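Local coordinates for F5/8 type C domain protein (Bacteroides ovatus, PDB 4ZRX) that probably hydrolyses alpha-L-fucosyl linkages in glycans, as a putative alpha-L-fucosidase that also carries an F5/8 type C domain, at residues 376-381 with 439-444; 388-393 with 452-457; 406-411 with 432-437. All coordinates share one frame; numbering follows the deposited sequence.

Contact 1 of 3, residues 376-381 with 439-444; sequences AVYALK and LRVRID
Val377 lays its CG2 methyl over the aliphatic stem of Arg440, with Val377 CG2 3.9 Å from Arg440 CD. The two residues are a non-hydrogen-bonded antiparallel pair, and their side chains cross obliquely. Arg440 leaves its backbone with CG anti to N (chi1 180°), which carries CG past Ala376 O. The chain then bends at chi3 (70°) and takes the guanidinium away from Val377. It ends in a salt bridge with Glu407 and a cation-pi contact with Trp414.

Hydrogen-bonded pairs flank this one. Ala376 N donates to Val441 O at 2.9 Å, and Val441 N returns a bond to Ala376 O. Tyr378 N meets Leu439 O at 2.8 Å, and Leu439 N bonds back to Tyr378 O.

The other face, with Ala376, Tyr378, Leu439 and Val441, is mainly apolar. Tyr378 CE1 lies 4.2 Å from Val441 CG2, while Leu439 O sits at the edge of the tyrosine ring. Leu380 CD2 reaches back to Leu439 CB at 4.5 Å. Trp368 and Val455 cover this face from the opposing sheet. Such packing of two antiparallel sheets is that of a beta-sandwich, consistent with the domain that follows the catalytic barrel in related alpha-L-fucosidases.

Contact 2 of 3, residues 388-393 with 452-457; sequences LVMLQE and VSQVAA
Strands 388-393 and 452-457 run antiparallel, 169° between their directions, with axes 4.5 Å apart at their closest. Met390 N and Ala456 O are 2.9 Å apart in a nearly straight bond. Ala456 N bonds back to Met390 O, and Gln392 N bonds to Gln454 O.

Gln392 and Gln454 lie side by side and point the same way. Gln454 NE2 donates to Gln392 OE1 at 2.9 Å. The bond lies in the carbonyl plane of Gln392 and close to the amide plane of Gln454, with the two amides turned 33° apart. Gln392 NE2 is held by Tyr425 O, which fixes which way round the amide sits. An alanine in place of Gln392 would probably leave Gln454 NE2 without its acceptor and Tyr425 O without this donor.

Next to this pair is a classic beta bulge: Ser453 and Gln454 both face Gln392, and the register slips by one. Gln392 O takes Ser453 N at 2.9 Å and a weak bond from Gln454 N at 3.4 Å.

On the face away from the glutamines, Val389 CG2 meets Ala457 CB at 4.1 Å. Val389 CG1, anti to the backbone N (chi1 171°), leans over Ala456 O at 3.6 Å. Leu439 of the second sandwich sheet packs on Val389, Val455 and Ala457.

Contact 3 of 3, residues 406-411 with 432-437; sequences VEALTD and PAVNAN
Leu409 O takes a hydrogen bond from Asn437 N at 3.0 Å. A CA-H...O contact is a lesser addition, Ala436 CA lying 3.2 Å from Leu409 O. The side chain of Asn437 folds back over the same strand. Its CG sits between the backbone N and the carbonyl carbon (chi1 69°), and this sets Asn437 OD1 3.6 Å from the methyl Leu409 CD2.

A water ties the outer end. It accepts from Asp411 N at 2.8 Å and donates to Asn435 O at 2.8 Å. Thr410 OG1 turns instead to its own hairpin, where it bonds with Asn412 N and Gly413 O.

On the inner side, Ala408 CB rests on Ala436 CB at 3.8 Å. Leu439 and Val417 also pack against Ala408. The methyls of Val434 lie near Ala408 and Thr410, but this valine has two conformers, so the detail there is doubtful.

The strands diverge, with 58° between their directions. One direct backbone hydrogen bond, one water bridge and a small methyl contact join them. This implies a local crossing, at the corner where the chain passes from one sandwich sheet to the other, and not a regular beta ladder.

From the N terminus, the chain passes through 376-381, 388-393 and 406-411 before any of the three contacts closes. Contact 3 closes first, when 432-437 comes back to 406-411. Contact 1 follows at once with 439-444, and contact 2 closes last with 452-457. The short loop of contact 3 thus lies within both longer ones, while contacts 1 and 2 cross. Contact 1 belongs to one sheet of the sandwich and contact 2 to the other, and Leu439 bridges the two. Contact 3 lies at the corner between the sheets. It reaches contact 1 through a probable hydrogen bond from Leu380 N to Asn437 O.

Contact 1 of 3, residues 376-381 with 439-444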
loop_
_atom_site.group_PDB
_atom_site.type_symbol
_atom_site.label_atom_id
_atom_site.label_comp_id
_atom_site.label_asym_id
_atom_site.label_seq_id
_atom_site.Cartn_x
_atom_site.Cartn_y
_atom_site.Cartn_z
ATOM N N ALA A 376 28.731 14.457 -5.261
ATOM C CA ALA A 376 29.449 13.276 -5.667
ATOM C C ALA A 376 28.987 12.934 -7.061
ATOM O O ALA A 376 27.811 13.032 -7.372
ATOM C CB ALA A 376 29.210 12.148 -4.708
ATOM N N VAL A 377 29.936 12.547 -7.924
ATOM C CA VAL A 377 29.646 12.139 -9.277
ATOM C C VAL A 377 29.853 10.632 -9.409
ATOM O O VAL A 377 30.847 10.071 -8.878
ATOM C CB VAL A 377 30.558 12.962 -10.272
ATOM C CG1 VAL A 377 30.491 12.443 -11.685
ATOM C CG2 VAL A 377 30.234 14.459 -10.254
ATOM N N TYR A 378 28.981 9.979 -10.157
ATOM C CA TYR A 378 29.018 8.577 -10.450
ATOM C C TYR A 378 29.001 8.357 -11.953
ATOM O O TYR A 378 28.152 8.864 -12.670
ATOM C CB TYR A 378 27.824 7.854 -9.823
ATOM C CG TYR A 378 27.758 7.996 -8.315
ATOM C CD1 TYR A 378 27.175 9.091 -7.718
ATOM C CD2 TYR A 378 28.230 7.003 -7.492
ATOM C CE1 TYR A 378 27.148 9.218 -6.376
ATOM C CE2 TYR A 378 28.196 7.127 -6.129
ATOM C CZ TYR A 378 27.658 8.196 -5.550
ATOM O OH TYR A 378 27.633 8.344 -4.158
ATOM N N ALA A 379 29.937 7.569 -12.454
ATOM C CA ALA A 379 29.944 7.172 -13.863
ATOM C C ALA A 379 28.826 6.157 -14.070
ATOM O O ALA A 379 28.557 5.281 -13.202
ATOM C CB ALA A 379 31.318 6.524 -14.237
ATOM N N LEU A 380 28.203 6.254 -15.224
ATOM C CA LEU A 380 27.299 5.246 -15.737
ATOM C C LEU A 380 27.954 4.326 -16.730
ATOM O O LEU A 380 28.973 4.704 -17.364
ATOM C CB LEU A 380 26.073 5.928 -16.341
ATOM C CG LEU A 380 25.362 6.888 -15.373
ATOM C CD1 LEU A 380 24.193 7.599 -16.076
ATOM C CD2 LEU A 380 24.877 6.169 -14.137
ATOM N N LYS A 381 27.407 3.119 -16.881
ATOM C CA LYS A 381 27.772 2.183 -17.955
ATOM C C LYS A 381 27.544 2.835 -19.322
ATOM O O LYS A 381 26.682 3.737 -19.490
ATOM C CB LYS A 381 26.982 0.867 -17.909
ATOM C CG LYS A 381 27.271 0.004 -16.716
ATOM C CD LYS A 381 26.382 -1.222 -16.762
ATOM C CE LYS A 381 26.679 -2.099 -15.628
ATOM N NZ LYS A 381 25.697 -3.191 -15.549
ATOM N N LEU A 439 26.031 10.625 -13.275
ATOM C CA LEU A 439 25.030 11.121 -12.382
ATOM C C LEU A 439 25.719 11.921 -11.336
ATOM O O LEU A 439 26.866 11.619 -10.929
ATOM C CB LEU A 439 24.352 9.898 -11.766
ATOM C CG LEU A 439 22.935 9.866 -11.421
ATOM C CD1 LEU A 439 21.938 10.252 -12.507
ATOM C CD2 LEU A 439 22.680 8.443 -10.875
ATOM N N ARG A 440 25.090 12.970 -10.874
ATOM C CA ARG A 440 25.638 13.759 -9.775
ATOM C C ARG A 440 24.579 13.885 -8.706
ATOM O O ARG A 440 23.429 14.177 -9.040
ATOM C CB ARG A 440 26.028 15.149 -10.268
ATOM C CG ARG A 440 26.600 16.031 -9.204
ATOM C CD ARG A 440 27.481 17.108 -9.776
ATOM N NE ARG A 440 26.714 18.098 -10.501
ATOM C CZ ARG A 440 27.203 19.067 -11.265
ATOM N NH1 ARG A 440 28.509 19.221 -11.429
ATOM N NH2 ARG A 440 26.373 19.894 -11.854
ATOM N N VAL A 441 24.967 13.698 -7.435
ATOM C CA VAL A 441 24.069 13.854 -6.313
ATOM C C VAL A 441 24.652 14.940 -5.447
ATOM O O VAL A 441 25.861 15.007 -5.215
ATOM C CB VAL A 441 23.977 12.556 -5.482
ATOM C CG1 VAL A 441 23.035 12.737 -4.276
ATOM C CG2 VAL A 441 23.535 11.414 -6.383
ATOM N N ARG A 442 23.784 15.854 -5.058
ATOM C CA ARG A 442 24.128 16.947 -4.179
ATOM C C ARG A 442 23.308 16.868 -2.902
ATOM O O ARG A 442 22.084 16.833 -2.976
ATOM C CB ARG A 442 23.850 18.285 -4.882
ATOM C CG ARG A 442 24.384 19.471 -4.100
ATOM C CD ARG A 442 24.169 20.798 -4.871
ATOM N NE ARG A 442 24.808 20.682 -6.189
ATOM C CZ ARG A 442 24.195 20.520 -7.375
ATOM N NH1 ARG A 442 22.884 20.536 -7.531
ATOM N NH2 ARG A 442 24.972 20.313 -8.430
ATOM N N ILE A 443 23.952 16.806 -1.763
ATOM C CA ILE A 443 23.241 16.877 -0.483
ATOM C C ILE A 443 23.137 18.332 -0.133
ATOM O O ILE A 443 24.115 18.990 0.261
ATOM C CB ILE A 443 23.916 16.077 0.643
ATOM C CG1 ILE A 443 24.074 14.575 0.270
ATOM C CG2 ILE A 443 23.131 16.307 1.928
ATOM C CD1 ILE A 443 22.826 13.873 -0.257
ATOM N N ASP A 444 21.957 18.868 -0.338
ATOM C CA ASP A 444 21.680 20.294 -0.074
ATOM C C ASP A 444 21.605 20.612 1.403
ATOM O O ASP A 444 22.095 21.681 1.863
ATOM C CB ASP A 444 20.437 20.752 -0.824
ATOM C CG ASP A 444 20.559 20.534 -2.334
ATOM O OD1 ASP A 444 21.478 21.111 -2.961
ATOM O OD2 ASP A 444 19.691 19.817 -2.874
#

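Contact 2 of 3, residues 388-393 with 452-457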
loop_
_atom_site.group_PDB
_atom_site.type_symbol
_atom_site.label_atom_id
_atom_site.label_comp_id
_atom_site.label_asym_id
_atom_site.label_seq_id
_atom_site.Cartn_x
_atom_site.Cartn_y
_atom_site.Cartn_z
ATOM N N LEU A 388 15.116 6.198 -13.356
ATOM C CA LEU A 388 14.956 5.788 -11.989
ATOM C C LEU A 388 16.294 5.834 -11.312
ATOM O O LEU A 388 17.264 5.248 -11.799
ATOM C CB LEU A 388 14.341 4.364 -11.893
ATOM C CG LEU A 388 14.294 3.622 -10.585
ATOM C CD1 LEU A 388 13.544 4.360 -9.595
ATOM C CD2 LEU A 388 13.730 2.205 -10.812
ATOM N N VAL A 389 16.331 6.535 -10.208
ATOM C CA VAL A 389 17.527 6.598 -9.335
ATOM C C VAL A 389 17.127 6.148 -7.956
ATOM O O VAL A 389 16.054 6.522 -7.451
ATOM C CB VAL A 389 18.146 7.984 -9.359
ATOM C CG1 VAL A 389 19.253 8.184 -8.314
ATOM C CG2 VAL A 389 18.670 8.271 -10.715
HETATM N N MSE A 390 18.021 5.390 -7.345
HETATM C CA MSE A 390 17.867 4.882 -5.998
HETATM C C MSE A 390 19.036 5.356 -5.136
HETATM O O MSE A 390 20.205 5.289 -5.576
HETATM C CB MSE A 390 17.803 3.346 -6.043
HETATM C CG MSE A 390 17.539 2.741 -4.703
HETATM SE SE MSE A 390 19.093 1.982 -4.023
HETATM C CE MSE A 390 19.109 0.368 -4.852
ATOM N N LEU A 391 18.730 5.819 -3.938
ATOM C CA LEU A 391 19.702 6.282 -2.987
ATOM C C LEU A 391 19.505 5.574 -1.648
ATOM O O LEU A 391 18.336 5.288 -1.270
ATOM C CB LEU A 391 19.568 7.782 -2.784
ATOM C CG LEU A 391 19.467 8.564 -4.101
ATOM C CD1 LEU A 391 18.961 9.894 -3.795
ATOM C CD2 LEU A 391 20.812 8.668 -4.737
ATOM N N GLN A 392 20.631 5.352 -0.925
ATOM C CA GLN A 392 20.550 4.871 0.452
ATOM C C GLN A 392 21.507 5.620 1.356
ATOM O O GLN A 392 22.642 5.913 0.917
ATOM C CB GLN A 392 20.888 3.380 0.539
ATOM C CG GLN A 392 20.038 2.525 -0.352
ATOM C CD GLN A 392 20.247 1.019 -0.132
ATOM O OE1 GLN A 392 21.087 0.398 -0.796
ATOM N NE2 GLN A 392 19.524 0.443 0.808
ATOM N N GLU A 393 21.108 5.813 2.611
ATOM C CA GLU A 393 21.982 6.291 3.665
ATOM C C GLU A 393 22.400 5.136 4.541
ATOM O O GLU A 393 21.666 4.163 4.725
ATOM C CB GLU A 393 21.255 7.293 4.605
ATOM C CG GLU A 393 21.108 8.627 4.146
ATOM C CD GLU A 393 20.323 9.493 5.139
ATOM O OE1 GLU A 393 20.968 10.078 6.007
ATOM O OE2 GLU A 393 19.100 9.638 5.019
ATOM N N VAL A 452 26.125 8.561 2.642
ATOM C CA VAL A 452 25.429 7.937 1.540
ATOM C C VAL A 452 26.161 6.678 1.169
ATOM O O VAL A 452 27.333 6.726 0.779
ATOM C CB VAL A 452 25.343 8.876 0.330
ATOM C CG1 VAL A 452 24.761 8.180 -0.855
ATOM C CG2 VAL A 452 24.517 10.099 0.680
ATOM N N SER A 453 25.481 5.549 1.290
ATOM C CA SER A 453 26.095 4.243 1.086
ATOM C C SER A 453 25.872 3.632 -0.271
ATOM O O SER A 453 26.636 2.741 -0.712
ATOM C CB SER A 453 25.647 3.260 2.167
ATOM O OG SER A 453 24.242 3.237 2.234
ATOM N N GLN A 454 24.846 4.055 -0.951
ATOM C CA GLN A 454 24.652 3.593 -2.335
ATOM C C GLN A 454 23.875 4.578 -3.171
ATOM O O GLN A 454 22.882 5.162 -2.729
ATOM C CB GLN A 454 23.952 2.244 -2.400
ATOM C CG GLN A 454 23.901 1.705 -3.859
ATOM C CD GLN A 454 23.426 0.261 -4.049
ATOM O OE1 GLN A 454 23.789 -0.349 -5.028
ATOM N NE2 GLN A 454 22.593 -0.252 -3.163
ATOM N N VAL A 455 24.301 4.672 -4.431
ATOM C CA VAL A 455 23.524 5.263 -5.479
ATOM C C VAL A 455 23.468 4.285 -6.617
ATOM O O VAL A 455 24.514 3.724 -7.035
ATOM C CB VAL A 455 24.222 6.579 -5.958
ATOM C CG1 VAL A 455 23.499 7.214 -7.150
ATOM C CG2 VAL A 455 24.246 7.584 -4.807
ATOM N N ALA A 456 22.279 4.101 -7.172
ATOM C CA ALA A 456 22.015 3.146 -8.243
ATOM C C ALA A 456 21.043 3.790 -9.245
ATOM O O ALA A 456 20.355 4.779 -8.920
ATOM C CB ALA A 456 21.474 1.850 -7.721
ATOM N N ALA A 457 21.001 3.298 -10.478
ATOM C CA ALA A 457 20.112 3.867 -11.496
ATOM C C ALA A 457 19.714 2.839 -12.498
ATOM O O ALA A 457 20.496 1.896 -12.800
ATOM C CB ALA A 457 20.758 5.061 -12.198
#

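Contact 3 of 3, residues 406-411 with 432-437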
loop_
_atom_site.group_PDB
_atom_site.type_symbol
_atom_site.label_atom_id
_atom_site.label_comp_id
_atom_site.label_asym_id
_atom_site.label_seq_id
_atom_site.Cartn_x
_atom_site.Cartn_y
_atom_site.Cartn_z
ATOM N N VAL A 406 19.473 15.493 -7.670
ATOM C CA VAL A 406 20.122 14.573 -8.567
ATOM C C VAL A 406 20.090 15.133 -9.991
ATOM O O VAL A 406 19.082 15.627 -10.462
ATOM C CB VAL A 406 19.450 13.196 -8.609
ATOM C CG1 VAL A 406 20.232 12.271 -9.370
ATOM C CG2 VAL A 406 19.236 12.664 -7.166
ATOM N N GLU A 407 21.289 15.094 -10.624
ATOM C CA GLU A 407 21.490 15.550 -11.979
ATOM C C GLU A 407 22.138 14.452 -12.802
ATOM O O GLU A 407 22.812 13.596 -12.271
ATOM C CB GLU A 407 22.374 16.801 -11.978
ATOM C CG GLU A 407 21.717 17.931 -11.241
ATOM C CD GLU A 407 22.682 19.017 -10.832
ATOM O OE1 GLU A 407 23.931 18.822 -10.823
ATOM O OE2 GLU A 407 22.183 20.087 -10.496
ATOM N N ALA A 408 21.817 14.450 -14.098
ATOM C CA ALA A 408 22.348 13.490 -15.066
ATOM C C ALA A 408 23.061 14.238 -16.155
ATOM O O ALA A 408 22.578 15.290 -16.652
ATOM C CB ALA A 408 21.244 12.660 -15.621
ATOM N N LEU A 409 24.268 13.773 -16.465
ATOM C CA LEU A 409 25.060 14.413 -17.492
ATOM C C LEU A 409 24.689 13.919 -18.878
ATOM O O LEU A 409 25.091 12.773 -19.288
ATOM C CB LEU A 409 26.516 14.184 -17.225
ATOM C CG LEU A 409 27.452 14.892 -18.181
ATOM C CD1 LEU A 409 27.187 16.356 -18.250
ATOM C CD2 LEU A 409 28.909 14.636 -17.766
ATOM N N THR A 410 24.023 14.768 -19.640
ATOM C CA THR A 410 23.654 14.474 -21.059
ATOM C C THR A 410 24.775 14.928 -21.987
ATOM O O THR A 410 25.775 15.499 -21.508
ATOM C CB THR A 410 22.362 15.169 -21.465
ATOM O OG1 THR A 410 22.626 16.594 -21.645
ATOM C CG2 THR A 410 21.302 14.962 -20.444
ATOM N N ASP A 411 24.594 14.698 -23.303
ATOM C CA ASP A 411 25.434 15.215 -24.385
ATOM C C ASP A 411 25.460 16.741 -24.397
ATOM O O ASP A 411 26.346 17.337 -24.972
ATOM C CB ASP A 411 24.989 14.676 -25.800
ATOM C CG ASP A 411 23.530 15.065 -26.223
ATOM O OD1 ASP A 411 22.926 16.024 -25.724
ATOM O OD2 ASP A 411 22.939 14.383 -27.099
ATOM N N PRO A 432 11.421 11.557 -16.364
ATOM C CA PRO A 432 11.408 11.151 -17.790
ATOM C C PRO A 432 12.780 10.675 -18.236
ATOM O O PRO A 432 13.786 11.289 -17.846
ATOM C CB PRO A 432 11.016 12.447 -18.549
ATOM C CG PRO A 432 10.318 13.269 -17.506
ATOM C CD PRO A 432 10.957 12.947 -16.165
ATOM N N ALA A 433 12.794 9.597 -19.024
ATOM C CA ALA A 433 14.017 8.968 -19.453
ATOM C C ALA A 433 14.992 9.968 -20.058
ATOM O O ALA A 433 14.617 10.843 -20.861
ATOM C CB ALA A 433 13.722 7.869 -20.465
ATOM N N VAL A 434 16.251 9.800 -19.675
ATOM C CA VAL A 434 17.346 10.546 -20.286
ATOM C C VAL A 434 18.516 9.639 -20.613
ATOM O O VAL A 434 18.781 8.645 -19.911
ATOM C CB VAL A 434 17.791 11.691 -19.375
ATOM C CG1 VAL A 434 18.415 11.184 -18.078
ATOM C CG2 VAL A 434 18.744 12.628 -20.091
ATOM N N ASN A 435 19.220 10.020 -21.674
ATOM C CA ASN A 435 20.475 9.380 -22.043
ATOM C C ASN A 435 21.572 10.165 -21.350
ATOM O O ASN A 435 21.715 11.379 -21.578
ATOM C CB ASN A 435 20.700 9.357 -23.546
ATOM C CG ASN A 435 19.724 8.456 -24.275
ATOM O OD1 ASN A 435 18.798 8.932 -24.917
ATOM N ND2 ASN A 435 19.910 7.167 -24.164
ATOM N N ALA A 436 22.349 9.483 -20.501
ATOM C CA ALA A 436 23.381 10.134 -19.693
ATOM C C ALA A 436 24.597 9.264 -19.476
ATOM O O ALA A 436 24.483 8.019 -19.529
ATOM C CB ALA A 436 22.818 10.518 -18.363
ATOM N N ASN A 437 25.722 9.891 -19.130
ATOM C CA ASN A 437 26.985 9.132 -18.892
ATOM C C ASN A 437 27.535 9.305 -17.476
ATOM O O ASN A 437 28.451 8.570 -17.082
ATOM C CB ASN A 437 28.001 9.432 -19.972
ATOM C CG ASN A 437 28.542 10.869 -19.902
ATOM O OD1 ASN A 437 29.200 11.233 -18.958
ATOM N ND2 ASN A 437 28.221 11.680 -20.879
HETATM O O HOH W 1 22.643 12.740 -23.833
#